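Local coordinates for protein transcriptional regulator (Streptococcus pneumoniae, PDB 2GNP) that probably regulates transcription in response to a small sugar-like effector, recognised by a putative sugar-binding domain with a Rossmann-like fold, at residues A[124-127]-A[131-134]; A[159-164]-A[179-184]; A[167-172]-A[192-197]; A[199-202]-A[206-209]. All blocks are in the same frame, centred on the assembly; numbering follows the deposited sequence.

Overall arrangement
All four contacts lie in the one putative sugar-binding domain. Contact 1 comes first along the chain, at helix 129-136; contacts 2 and 3 follow with their segments alternating, and contact 4 closes the series at helix 204-207. Contacts 2 and 3 are buried neighbours, their centres about 7 Å apart, both reaching the same mixed sheet, and Phe-194 packs against Phe-161 and Leu-181. Arg-193 joins contact 3 to contact 4, centres about 10 Å apart. Contact 1 is outlying, about 21 Å centre to centre from contact 2, but pairs its backbone with contact 4 through Gln-126 and Arg-209. Packing thus unites contacts 2 and 3, Arg-193 adds contact 4, and backbone pairing and Ile-124 attach contact 1.

Contact 1: residues A[124-127]-A[131-134]; sequences IVQE and LADG
Two flat groups, the carboxylate of Glu-127 and the terminal amide of Gln-126, border the side chain of Leu-131. Methyl CD1 of Leu-131 stands above the plane of the carboxylate, displaced toward one oxygen, with Glu-127 OE2 and Leu-131 CD1 3.6 Å apart. Leu-131 CB lies at the edge of the Gln-126 amide, near its plane and at ordinary packing distance. With no polar bond between the two segments, this is purely a matter of carbon surfaces and the sides of polar groups.

The second half of the contact is made by the aliphatic part of Gln-126, which lies against the first turn of the helix. Gln-126 CG comes 3.8 Å from Ala-132 CA and 4.1 Å from Ala-132 CB, while Gln-126 CB is 4.0 Å from the backbone N of Ala-132. A bend at chi2 (-71°) turns the amide out of line with CB and CG, and the chain crosses that of Leu-131 at about a right angle. Glu-127 is straighter beyond CG, and its CB also meets the leucine methyl, 3.7 Å from Leu-131 CD1, so that this one methyl is touched by both ends of the glutamate side chain.

Asn-128 OD1 accepts from Leu-131 N near the start of helix 129-136. On the other flank, the backbone of Gln-126 bonds with that of Arg-209, and Ile-124 pairs likewise with Ile-211. The loop following strand 116-117 is thereby held between helix 129-136 and the chain that leaves helix 204-207.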
loop_
_atom_site.group_PDB
_atom_site.type_symbol
_atom_site.label_atom_id
_atom_site.label_comp_id
_atom_site.label_asym_id
_atom_site.label_seq_id
_atom_site.Cartn_x
_atom_site.Cartn_y
_atom_site.Cartn_z
ATOM N N ILE A 124 -9.209 -5.926 -11.396
ATOM C CA ILE A 124 -9.278 -4.779 -10.484
ATOM C C ILE A 124 -10.270 -3.685 -10.959
ATOM O O ILE A 124 -10.991 -3.139 -10.148
ATOM C CB ILE A 124 -7.843 -4.206 -10.217
ATOM C CG1 ILE A 124 -7.866 -2.971 -9.297
ATOM C CG2 ILE A 124 -7.137 -3.900 -11.511
ATOM C CD1 ILE A 124 -8.429 -3.238 -7.906
ATOM N N VAL A 125 -10.312 -3.390 -12.261
ATOM C CA VAL A 125 -11.255 -2.351 -12.773
ATOM C C VAL A 125 -12.246 -3.010 -13.761
ATOM O O VAL A 125 -11.825 -3.613 -14.769
ATOM C CB VAL A 125 -10.502 -1.197 -13.534
ATOM C CG1 VAL A 125 -11.526 -0.222 -14.179
ATOM C CG2 VAL A 125 -9.523 -0.446 -12.594
ATOM N N GLN A 126 -13.544 -2.886 -13.452
ATOM C CA GLN A 126 -14.583 -3.463 -14.286
ATOM C C GLN A 126 -15.006 -2.363 -15.275
ATOM O O GLN A 126 -14.744 -1.159 -15.041
ATOM C CB GLN A 126 -15.778 -3.917 -13.442
ATOM C CG GLN A 126 -15.437 -4.936 -12.354
ATOM C CD GLN A 126 -15.096 -6.279 -12.947
ATOM O OE1 GLN A 126 -14.104 -6.934 -12.550
ATOM N NE2 GLN A 126 -15.915 -6.727 -13.924
ATOM N N GLU A 127 -15.650 -2.812 -16.362
ATOM C CA GLU A 127 -16.219 -1.955 -17.427
ATOM C C GLU A 127 -17.224 -0.905 -16.945
ATOM O O GLU A 127 -17.231 0.237 -17.423
ATOM C CB GLU A 127 -16.834 -2.878 -18.502
ATOM C CG GLU A 127 -15.755 -3.703 -19.267
ATOM C CD GLU A 127 -16.237 -5.058 -19.781
ATOM O OE1 GLU A 127 -16.581 -5.131 -20.982
ATOM O OE2 GLU A 127 -16.266 -6.059 -19.005
ATOM N N LEU A 131 -21.430 -4.106 -13.410
ATOM C CA LEU A 131 -20.547 -5.286 -13.359
ATOM C C LEU A 131 -19.793 -5.329 -12.010
ATOM O O LEU A 131 -19.770 -6.383 -11.347
ATOM C CB LEU A 131 -19.558 -5.236 -14.509
ATOM C CG LEU A 131 -20.170 -5.529 -15.865
ATOM C CD1 LEU A 131 -19.083 -5.390 -16.896
ATOM C CD2 LEU A 131 -20.727 -6.953 -15.851
ATOM N N ALA A 132 -19.267 -4.183 -11.586
ATOM C CA ALA A 132 -18.562 -4.130 -10.287
ATOM C C ALA A 132 -19.502 -4.506 -9.146
ATOM O O ALA A 132 -19.160 -5.322 -8.276
ATOM C CB ALA A 132 -17.980 -2.757 -10.038
ATOM N N ASP A 133 -20.702 -3.908 -9.129
ATOM C CA ASP A 133 -21.663 -4.246 -8.082
ATOM C C ASP A 133 -22.126 -5.719 -8.095
ATOM O O ASP A 133 -22.333 -6.301 -7.033
ATOM C CB ASP A 133 -22.883 -3.373 -8.194
ATOM C CG ASP A 133 -22.634 -1.955 -7.788
ATOM O OD1 ASP A 133 -21.635 -1.639 -7.106
ATOM O OD2 ASP A 133 -23.536 -1.143 -8.107
ATOM N N GLY A 134 -22.273 -6.288 -9.284
ATOM C CA GLY A 134 -22.563 -7.706 -9.450
ATOM C C GLY A 134 -21.540 -8.575 -8.713
ATOM O O GLY A 134 -21.925 -9.563 -8.078
#

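Contact 2: residues A[159-164]-A[179-184]; sequences GDFSNK and KELTKV
Asp-160 OD2 is gripped by Ser-162 N and Ser-162 OG, a pair of bonds that brackets Phe-161, whose ring reaches across to Leu-181. The hydroxyl bond is short, 2.7 Å from Ser-162 OG to Asp-160 OD2, and the amide bond, 2.9 Å from Ser-162 N to Asp-160 OD2, closes an Asx turn. Both donors come from the same face of the carboxylate plane. Ser-162 occupies the N-cap of helix 163-167, and its OG accepts weakly from Lys-164 N.

With CG trans to the backbone N (chi1 -157°), the Phe-161 ring extends toward helix 175-183, where Phe-161 CZ lies 3.6 Å from Leu-181 CB in an oblique approach. The leucine methyl continues this apolar contact, with Leu-181 CD1 3.9 Å from Phe-161 CZ. Thr-182 OG1 comes to the ring edge, 3.8 Å from Phe-161 CE1, but its hydrogen bond goes back to Phe-178 O within its own helix.

Lys-166 makes a cation-pi contact with the same phenyl ring. The chemistry is therefore divided: polar bonds shape the turn from strand 153-160 into helix 163-167, while its adhesion to segment 179-184 is mainly apolar, without a polar bond.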
loop_
_atom_site.group_PDB
_atom_site.type_symbol
_atom_site.label_atom_id
_atom_site.label_comp_id
_atom_site.label_asym_id
_atom_site.label_seq_id
_atom_site.Cartn_x
_atom_site.Cartn_y
_atom_site.Cartn_z
ATOM N N GLY A 159 1.515 3.952 -4.953
ATOM C CA GLY A 159 1.924 4.258 -6.340
ATOM C C GLY A 159 1.829 5.754 -6.641
ATOM O O GLY A 159 1.120 6.501 -5.957
ATOM N N ASP A 160 2.627 6.199 -7.612
ATOM C CA ASP A 160 2.586 7.604 -8.002
ATOM C C ASP A 160 1.822 7.706 -9.320
ATOM O O ASP A 160 1.441 6.676 -9.870
ATOM C CB ASP A 160 4.014 8.205 -8.140
ATOM C CG ASP A 160 4.840 7.531 -9.197
ATOM O OD1 ASP A 160 5.878 6.903 -8.846
ATOM O OD2 ASP A 160 4.469 7.591 -10.381
ATOM N N PHE A 161 1.607 8.920 -9.836
ATOM C CA PHE A 161 0.844 9.062 -11.066
ATOM C C PHE A 161 1.707 9.803 -12.075
ATOM O O PHE A 161 1.195 10.520 -12.943
ATOM C CB PHE A 161 -0.454 9.787 -10.787
ATOM C CG PHE A 161 -1.524 9.532 -11.798
ATOM C CD1 PHE A 161 -2.040 10.581 -12.543
ATOM C CD2 PHE A 161 -2.008 8.250 -12.018
ATOM C CE1 PHE A 161 -3.058 10.336 -13.504
ATOM C CE2 PHE A 161 -2.991 8.017 -12.959
ATOM C CZ PHE A 161 -3.525 9.069 -13.688
ATOM N N SER A 162 3.028 9.599 -11.905
ATOM C CA SER A 162 4.015 10.065 -12.855
ATOM C C SER A 162 3.890 9.196 -14.100
ATOM O O SER A 162 3.160 8.178 -14.122
ATOM C CB SER A 162 5.430 9.932 -12.285
ATOM O OG SER A 162 5.868 8.585 -12.447
ATOM N N ASN A 163 4.629 9.536 -15.152
ATOM C CA ASN A 163 4.645 8.709 -16.364
ATOM C C ASN A 163 4.931 7.222 -16.070
ATOM O O ASN A 163 4.261 6.351 -16.589
ATOM C CB ASN A 163 5.605 9.286 -17.431
ATOM C CG ASN A 163 5.004 9.295 -18.856
ATOM O OD1 ASN A 163 5.017 10.298 -19.545
ATOM N ND2 ASN A 163 4.501 8.161 -19.286
ATOM N N LYS A 164 5.900 6.940 -15.207
ATOM C CA LYS A 164 6.243 5.571 -14.889
ATOM C C LYS A 164 5.161 4.929 -14.040
ATOM O O LYS A 164 4.940 3.718 -14.129
ATOM C CB LYS A 164 7.566 5.535 -14.138
ATOM C CG LYS A 164 8.806 5.671 -15.011
ATOM C CD LYS A 164 9.996 4.863 -14.423
ATOM C CE LYS A 164 10.140 5.028 -12.900
ATOM N NZ LYS A 164 11.207 4.160 -12.231
ATOM N N LYS A 179 -7.495 10.611 -18.858
ATOM C CA LYS A 179 -7.827 12.029 -19.038
ATOM C C LYS A 179 -8.556 12.579 -17.848
ATOM O O LYS A 179 -8.186 13.626 -17.318
ATOM C CB LYS A 179 -8.637 12.266 -20.310
ATOM C CG LYS A 179 -7.796 12.418 -21.579
ATOM C CD LYS A 179 -8.657 12.994 -22.781
ATOM C CE LYS A 179 -10.082 12.436 -22.876
ATOM N NZ LYS A 179 -11.110 13.174 -22.024
ATOM N N GLU A 180 -9.559 11.843 -17.370
ATOM C CA GLU A 180 -10.352 12.267 -16.228
ATOM C C GLU A 180 -9.529 12.298 -14.935
ATOM O O GLU A 180 -9.656 13.230 -14.156
ATOM C CB GLU A 180 -11.583 11.380 -16.054
ATOM C CG GLU A 180 -12.526 11.438 -17.251
ATOM C CD GLU A 180 -13.014 12.875 -17.534
ATOM O OE1 GLU A 180 -13.079 13.699 -16.574
ATOM O OE2 GLU A 180 -13.341 13.145 -18.714
ATOM N N LEU A 181 -8.687 11.278 -14.717
ATOM C CA LEU A 181 -7.769 11.297 -13.557
ATOM C C LEU A 181 -6.828 12.495 -13.551
ATOM O O LEU A 181 -6.566 13.082 -12.506
ATOM C CB LEU A 181 -6.989 9.992 -13.457
ATOM C CG LEU A 181 -7.854 8.820 -12.980
ATOM C CD1 LEU A 181 -7.048 7.496 -13.173
ATOM C CD2 LEU A 181 -8.439 8.946 -11.557
ATOM N N THR A 182 -6.329 12.843 -14.726
ATOM C CA THR A 182 -5.401 13.976 -14.862
ATOM C C THR A 182 -6.176 15.281 -14.622
ATOM O O THR A 182 -5.695 16.182 -13.919
ATOM C CB THR A 182 -4.715 13.946 -16.242
ATOM O OG1 THR A 182 -3.915 12.755 -16.315
ATOM C CG2 THR A 182 -3.786 15.172 -16.436
ATOM N N LYS A 183 -7.400 15.349 -15.149
ATOM C CA LYS A 183 -8.209 16.570 -14.970
ATOM C C LYS A 183 -8.437 16.895 -13.492
ATOM O O LYS A 183 -8.426 18.070 -13.087
ATOM C CB LYS A 183 -9.544 16.466 -15.715
ATOM C CG LYS A 183 -10.189 17.825 -15.966
ATOM C CD LYS A 183 -11.731 17.744 -16.061
ATOM C CE LYS A 183 -12.222 17.533 -17.491
ATOM N NZ LYS A 183 -13.651 18.018 -17.666
ATOM N N VAL A 184 -8.639 15.858 -12.671
ATOM C CA VAL A 184 -8.846 16.059 -11.224
ATOM C C VAL A 184 -7.558 16.053 -10.409
ATOM O O VAL A 184 -7.596 15.996 -9.158
ATOM C CB VAL A 184 -9.880 15.072 -10.615
ATOM C CG1 VAL A 184 -11.261 15.277 -11.258
ATOM C CG2 VAL A 184 -9.395 13.622 -10.757
#

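Contact 3: residues A[167-172]-A[192-197]; sequences HQWLDM and CRFFDS
A T-shaped aromatic pair, Trp-169 with Phe-194, joins the loop between helices 163-167 and 175-183 to strand 193-195 in a fully buried contact, and the sulfur of Cys-192 adds a second touch on the same indole. Phe-194 presents its edge: CZ sits over the indole face, 3.8 Å from Trp-169 CE2 and 4.0 Å from Trp-169 NE1. The planes stand 76° apart, and the phenyl centroid is 5.3 Å from that of the five-membered ring.

Cys-192 approaches from a different direction. Its SG lies at the rim of the indole, near the ring plane, 3.6 Å from Trp-169 CH2 and 3.9 Å from Trp-169 CZ2; this is a sulfur-aromatic contact at the edge. In Cys-192, SG lies trans to the carbonyl carbon (chi1 -61°), and CB comes up to the same end of the indole, with Cys-192 CB 3.8 Å from Trp-169 CH2. Face and edge of the tryptophan are therefore braced by residues two apart in the chain.

Around the pair, Phe-178 of helix 175-183 packs on Trp-169, and Leu-181 of the same helix packs on Phe-194. Cys-192 lies in the tight connection between antiparallel strands 188-190 and 193-195. Together they form a beta hairpin at the margin of the mixed sheet, covered here by the loop between helices 163-167 and 175-183, within a putative sugar-binding domain of a Rossmann-like clan.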
loop_
_atom_site.group_PDB
_atom_site.type_symbol
_atom_site.label_atom_id
_atom_site.label_comp_id
_atom_site.label_asym_id
_atom_site.label_seq_id
_atom_site.Cartn_x
_atom_site.Cartn_y
_atom_site.Cartn_z
ATOM N N HIS A 167 2.383 3.979 -16.248
ATOM C CA HIS A 167 2.798 2.809 -17.043
ATOM C C HIS A 167 2.125 1.468 -16.715
ATOM O O HIS A 167 1.611 0.794 -17.629
ATOM C CB HIS A 167 4.324 2.636 -16.965
ATOM C CG HIS A 167 4.833 1.471 -17.742
ATOM N ND1 HIS A 167 4.873 1.465 -19.117
ATOM C CD2 HIS A 167 5.323 0.270 -17.339
ATOM C CE1 HIS A 167 5.369 0.309 -19.533
ATOM N NE2 HIS A 167 5.629 -0.441 -18.474
ATOM N N GLN A 168 2.147 1.084 -15.431
ATOM C CA GLN A 168 1.607 -0.212 -14.977
ATOM C C GLN A 168 0.105 -0.375 -15.273
ATOM O O GLN A 168 -0.403 -1.496 -15.362
ATOM C CB GLN A 168 1.902 -0.421 -13.478
ATOM C CG GLN A 168 3.375 -0.141 -13.104
ATOM C CD GLN A 168 4.302 -1.331 -13.391
ATOM O OE1 GLN A 168 4.053 -2.148 -14.300
ATOM N NE2 GLN A 168 5.390 -1.428 -12.608
ATOM N N TRP A 169 -0.551 0.758 -15.516
ATOM C CA TRP A 169 -2.013 0.842 -15.684
ATOM C C TRP A 169 -2.497 0.925 -17.119
ATOM O O TRP A 169 -3.716 0.977 -17.379
ATOM C CB TRP A 169 -2.561 2.015 -14.864
ATOM C CG TRP A 169 -2.449 1.732 -13.410
ATOM C CD1 TRP A 169 -1.464 2.171 -12.546
ATOM C CD2 TRP A 169 -3.312 0.881 -12.640
ATOM N NE1 TRP A 169 -1.693 1.661 -11.286
ATOM C CE2 TRP A 169 -2.806 0.862 -11.315
ATOM C CE3 TRP A 169 -4.463 0.144 -12.947
ATOM C CZ2 TRP A 169 -3.422 0.134 -10.275
ATOM C CZ3 TRP A 169 -5.112 -0.563 -11.900
ATOM C CH2 TRP A 169 -4.560 -0.554 -10.571
ATOM N N LEU A 170 -1.551 0.937 -18.058
ATOM C CA LEU A 170 -1.846 1.175 -19.459
ATOM C C LEU A 170 -2.868 0.250 -20.125
ATOM O O LEU A 170 -3.589 0.688 -21.037
ATOM C CB LEU A 170 -0.538 1.175 -20.272
ATOM C CG LEU A 170 -0.012 2.540 -20.741
ATOM C CD1 LEU A 170 -0.318 3.718 -19.859
ATOM C CD2 LEU A 170 1.470 2.511 -21.024
ATOM N N ASP A 171 -2.922 -1.014 -19.736
ATOM C CA ASP A 171 -3.983 -1.849 -20.338
ATOM C C ASP A 171 -5.132 -2.156 -19.386
ATOM O O ASP A 171 -6.019 -2.980 -19.688
ATOM C CB ASP A 171 -3.422 -3.132 -20.962
ATOM C CG ASP A 171 -2.966 -2.922 -22.429
ATOM O OD1 ASP A 171 -1.799 -2.502 -22.630
ATOM O OD2 ASP A 171 -3.778 -3.178 -23.366
HETATM N N MSE A 172 -5.126 -1.484 -18.243
HETATM C CA MSE A 172 -6.196 -1.638 -17.277
HETATM C C MSE A 172 -7.183 -0.444 -17.328
HETATM O O MSE A 172 -8.419 -0.635 -17.362
HETATM C CB MSE A 172 -5.607 -1.828 -15.884
HETATM C CG MSE A 172 -6.658 -2.157 -14.802
HETATM SE SE MSE A 172 -7.815 -3.714 -15.267
HETATM C CE MSE A 172 -6.426 -5.092 -15.218
ATOM N N CYS A 192 -5.117 0.443 -5.251
ATOM C CA CYS A 192 -5.659 0.655 -6.580
ATOM C C CYS A 192 -6.748 1.731 -6.651
ATOM O O CYS A 192 -7.526 1.761 -7.615
ATOM C CB CYS A 192 -6.137 -0.716 -7.146
ATOM S SG CYS A 192 -4.746 -1.899 -7.276
ATOM N N ARG A 193 -6.773 2.612 -5.662
ATOM C CA ARG A 193 -7.664 3.795 -5.634
ATOM C C ARG A 193 -6.842 5.036 -5.769
ATOM O O ARG A 193 -5.784 5.156 -5.144
ATOM C CB ARG A 193 -8.580 3.810 -4.438
ATOM C CG ARG A 193 -9.537 2.582 -4.531
ATOM C CD ARG A 193 -10.362 2.536 -3.254
ATOM N NE ARG A 193 -11.316 1.420 -3.246
ATOM C CZ ARG A 193 -12.412 1.373 -3.994
ATOM N NH1 ARG A 193 -12.693 2.407 -4.828
ATOM N NH2 ARG A 193 -13.235 0.304 -3.950
ATOM N N PHE A 194 -7.335 5.934 -6.619
ATOM C CA PHE A 194 -6.582 7.102 -7.076
ATOM C C PHE A 194 -7.027 8.299 -6.298
ATOM O O PHE A 194 -8.232 8.533 -6.167
ATOM C CB PHE A 194 -6.782 7.271 -8.601
ATOM C CG PHE A 194 -6.129 6.133 -9.377
ATOM C CD1 PHE A 194 -4.795 6.239 -9.735
ATOM C CD2 PHE A 194 -6.815 4.944 -9.646
ATOM C CE1 PHE A 194 -4.162 5.202 -10.383
ATOM C CE2 PHE A 194 -6.141 3.864 -10.287
ATOM C CZ PHE A 194 -4.833 4.024 -10.661
ATOM N N PHE A 195 -6.058 9.074 -5.831
ATOM C CA PHE A 195 -6.401 10.255 -5.012
ATOM C C PHE A 195 -5.665 11.506 -5.453
ATOM O O PHE A 195 -4.630 11.440 -6.137
ATOM C CB PHE A 195 -6.129 9.978 -3.541
ATOM C CG PHE A 195 -4.749 9.405 -3.275
ATOM C CD1 PHE A 195 -4.589 8.049 -2.955
ATOM C CD2 PHE A 195 -3.617 10.204 -3.398
ATOM C CE1 PHE A 195 -3.292 7.516 -2.680
ATOM C CE2 PHE A 195 -2.345 9.692 -3.155
ATOM C CZ PHE A 195 -2.191 8.319 -2.812
ATOM N N ASP A 196 -6.217 12.644 -5.016
ATOM C CA ASP A 196 -5.606 13.934 -5.244
ATOM C C ASP A 196 -4.590 14.339 -4.175
ATOM O O ASP A 196 -4.166 13.525 -3.335
ATOM C CB ASP A 196 -6.712 14.986 -5.419
ATOM C CG ASP A 196 -7.403 15.350 -4.100
ATOM O OD1 ASP A 196 -6.995 14.874 -2.995
ATOM O OD2 ASP A 196 -8.333 16.187 -4.145
ATOM N N SER A 197 -4.153 15.596 -4.196
ATOM C CA SER A 197 -3.049 16.038 -3.289
ATOM C C SER A 197 -3.376 16.039 -1.807
ATOM O O SER A 197 -2.458 16.205 -0.975
ATOM C CB SER A 197 -2.600 17.461 -3.686
ATOM O OG SER A 197 -3.578 18.386 -3.287
#

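Contact 4: residues A[199-202]-A[206-209]; sequences GKEV and LQER
The loop that carries the chain from strand 193-195 to the short helix 204-207 is tied to that helix by one side-chain bond between Glu-201 and Gln-207. Gln-207 NE2 donates to Glu-201 OE1 over 2.9 Å, with an N-H...O angle of 161°. The oxygen lies near the plane of the amide, yet the donor stands well above the plane of the carboxylate, 77° out of it. The two flat groups are accordingly almost perpendicular, at 83°.

Both chains are extended. In Glu-201, CG is trans to the backbone N, which sends the carboxylate across to the helix and lays it over the stem of the glutamine. Glu-201 OE2 is 3.4 Å from both Gln-207 CB and Gln-207 CG, so the second oxygen rests on carbon at this side.

Its charge is met elsewhere: Glu-201 OE2 forms a salt bridge with Arg-193 NH1, 2.9 Å long, from the edge strand of the hairpin. Within the loop-to-helix connection Arg-193 is a shared partner, because NH1 also donates to Gln-207 O; its positive charge would probably stabilise the carboxylate in ionised form. The loop and residue Gln-207 of the helix are in this way both anchored to strand 193-195.

Arg-209 N is bonded to Leu-206 O over 2.9 Å. Leu-206 CD1 lies over one face of the Arg-209 guanidinium, offset toward its rim, while NH1 of that group forms a salt bridge with Asp-177.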
loop_
_atom_site.group_PDB
_atom_site.type_symbol
_atom_site.label_atom_id
_atom_site.label_comp_id
_atom_site.label_asym_id
_atom_site.label_seq_id
_atom_site.Cartn_x
_atom_site.Cartn_y
_atom_site.Cartn_z
ATOM N N GLY A 199 -5.379 13.484 -0.587
ATOM C CA GLY A 199 -5.640 12.070 -0.320
ATOM C C GLY A 199 -7.097 11.707 -0.444
ATOM O O GLY A 199 -7.554 10.682 0.078
ATOM N N LYS A 200 -7.831 12.528 -1.198
ATOM C CA LYS A 200 -9.224 12.223 -1.521
ATOM C C LYS A 200 -9.403 11.511 -2.866
ATOM O O LYS A 200 -8.771 11.886 -3.843
ATOM C CB LYS A 200 -10.047 13.524 -1.448
ATOM C CG LYS A 200 -10.719 13.668 -0.062
ATOM C CD LYS A 200 -9.971 12.922 1.116
ATOM C CE LYS A 200 -10.606 11.544 1.588
ATOM N NZ LYS A 200 -9.838 10.194 1.403
ATOM N N GLU A 201 -10.279 10.498 -2.889
ATOM C CA GLU A 201 -10.607 9.734 -4.084
ATOM C C GLU A 201 -11.618 10.474 -4.974
ATOM O O GLU A 201 -12.836 10.331 -4.826
ATOM C CB GLU A 201 -11.108 8.318 -3.713
ATOM C CG GLU A 201 -11.066 7.324 -4.874
ATOM C CD GLU A 201 -11.603 5.951 -4.494
ATOM O OE1 GLU A 201 -12.059 5.837 -3.332
ATOM O OE2 GLU A 201 -11.571 5.049 -5.352
ATOM N N VAL A 202 -11.108 11.241 -5.935
ATOM C CA VAL A 202 -11.968 12.296 -6.523
ATOM C C VAL A 202 -12.856 11.817 -7.672
ATOM O O VAL A 202 -14.030 12.203 -7.745
ATOM C CB VAL A 202 -11.163 13.585 -6.830
ATOM C CG1 VAL A 202 -9.882 13.221 -7.582
ATOM C CG2 VAL A 202 -12.050 14.682 -7.531
ATOM N N LEU A 206 -14.646 5.856 -11.705
ATOM C CA LEU A 206 -13.673 4.740 -11.598
ATOM C C LEU A 206 -13.764 4.120 -10.191
ATOM O O LEU A 206 -13.688 2.887 -10.050
ATOM C CB LEU A 206 -12.276 5.254 -11.916
ATOM C CG LEU A 206 -11.119 4.240 -11.818
ATOM C CD1 LEU A 206 -11.365 3.091 -12.788
ATOM C CD2 LEU A 206 -9.769 4.966 -12.061
ATOM N N GLN A 207 -13.933 4.961 -9.165
ATOM C CA GLN A 207 -14.062 4.503 -7.756
ATOM C C GLN A 207 -15.093 3.377 -7.682
ATOM O O GLN A 207 -14.858 2.334 -7.060
ATOM C CB GLN A 207 -14.509 5.686 -6.875
ATOM C CG GLN A 207 -14.933 5.286 -5.512
ATOM C CD GLN A 207 -15.482 6.448 -4.740
ATOM O OE1 GLN A 207 -16.524 7.003 -5.093
ATOM N NE2 GLN A 207 -14.792 6.821 -3.667
ATOM N N GLU A 208 -16.233 3.595 -8.336
ATOM C CA GLU A 208 -17.385 2.652 -8.287
ATOM C C GLU A 208 -17.212 1.396 -9.201
ATOM O O GLU A 208 -18.032 0.461 -9.196
ATOM C CB GLU A 208 -18.715 3.456 -8.574
ATOM C CG GLU A 208 -18.939 4.564 -7.553
ATOM C CD GLU A 208 -20.336 5.207 -7.571
ATOM O OE1 GLU A 208 -20.915 5.294 -8.668
ATOM O OE2 GLU A 208 -20.808 5.618 -6.474
ATOM N N ARG A 209 -16.149 1.352 -9.983
ATOM C CA ARG A 209 -15.891 0.265 -10.894
ATOM C C ARG A 209 -14.749 -0.635 -10.356
ATOM O O ARG A 209 -14.377 -1.596 -11.031
ATOM C CB ARG A 209 -15.431 0.762 -12.285
ATOM C CG ARG A 209 -16.528 1.258 -13.225
ATOM C CD ARG A 209 -15.964 2.233 -14.294
ATOM N NE ARG A 209 -14.788 1.775 -15.046
ATOM C CZ ARG A 209 -13.897 2.594 -15.575
ATOM N NH1 ARG A 209 -14.017 3.900 -15.383
ATOM N NH2 ARG A 209 -12.863 2.120 -16.256
#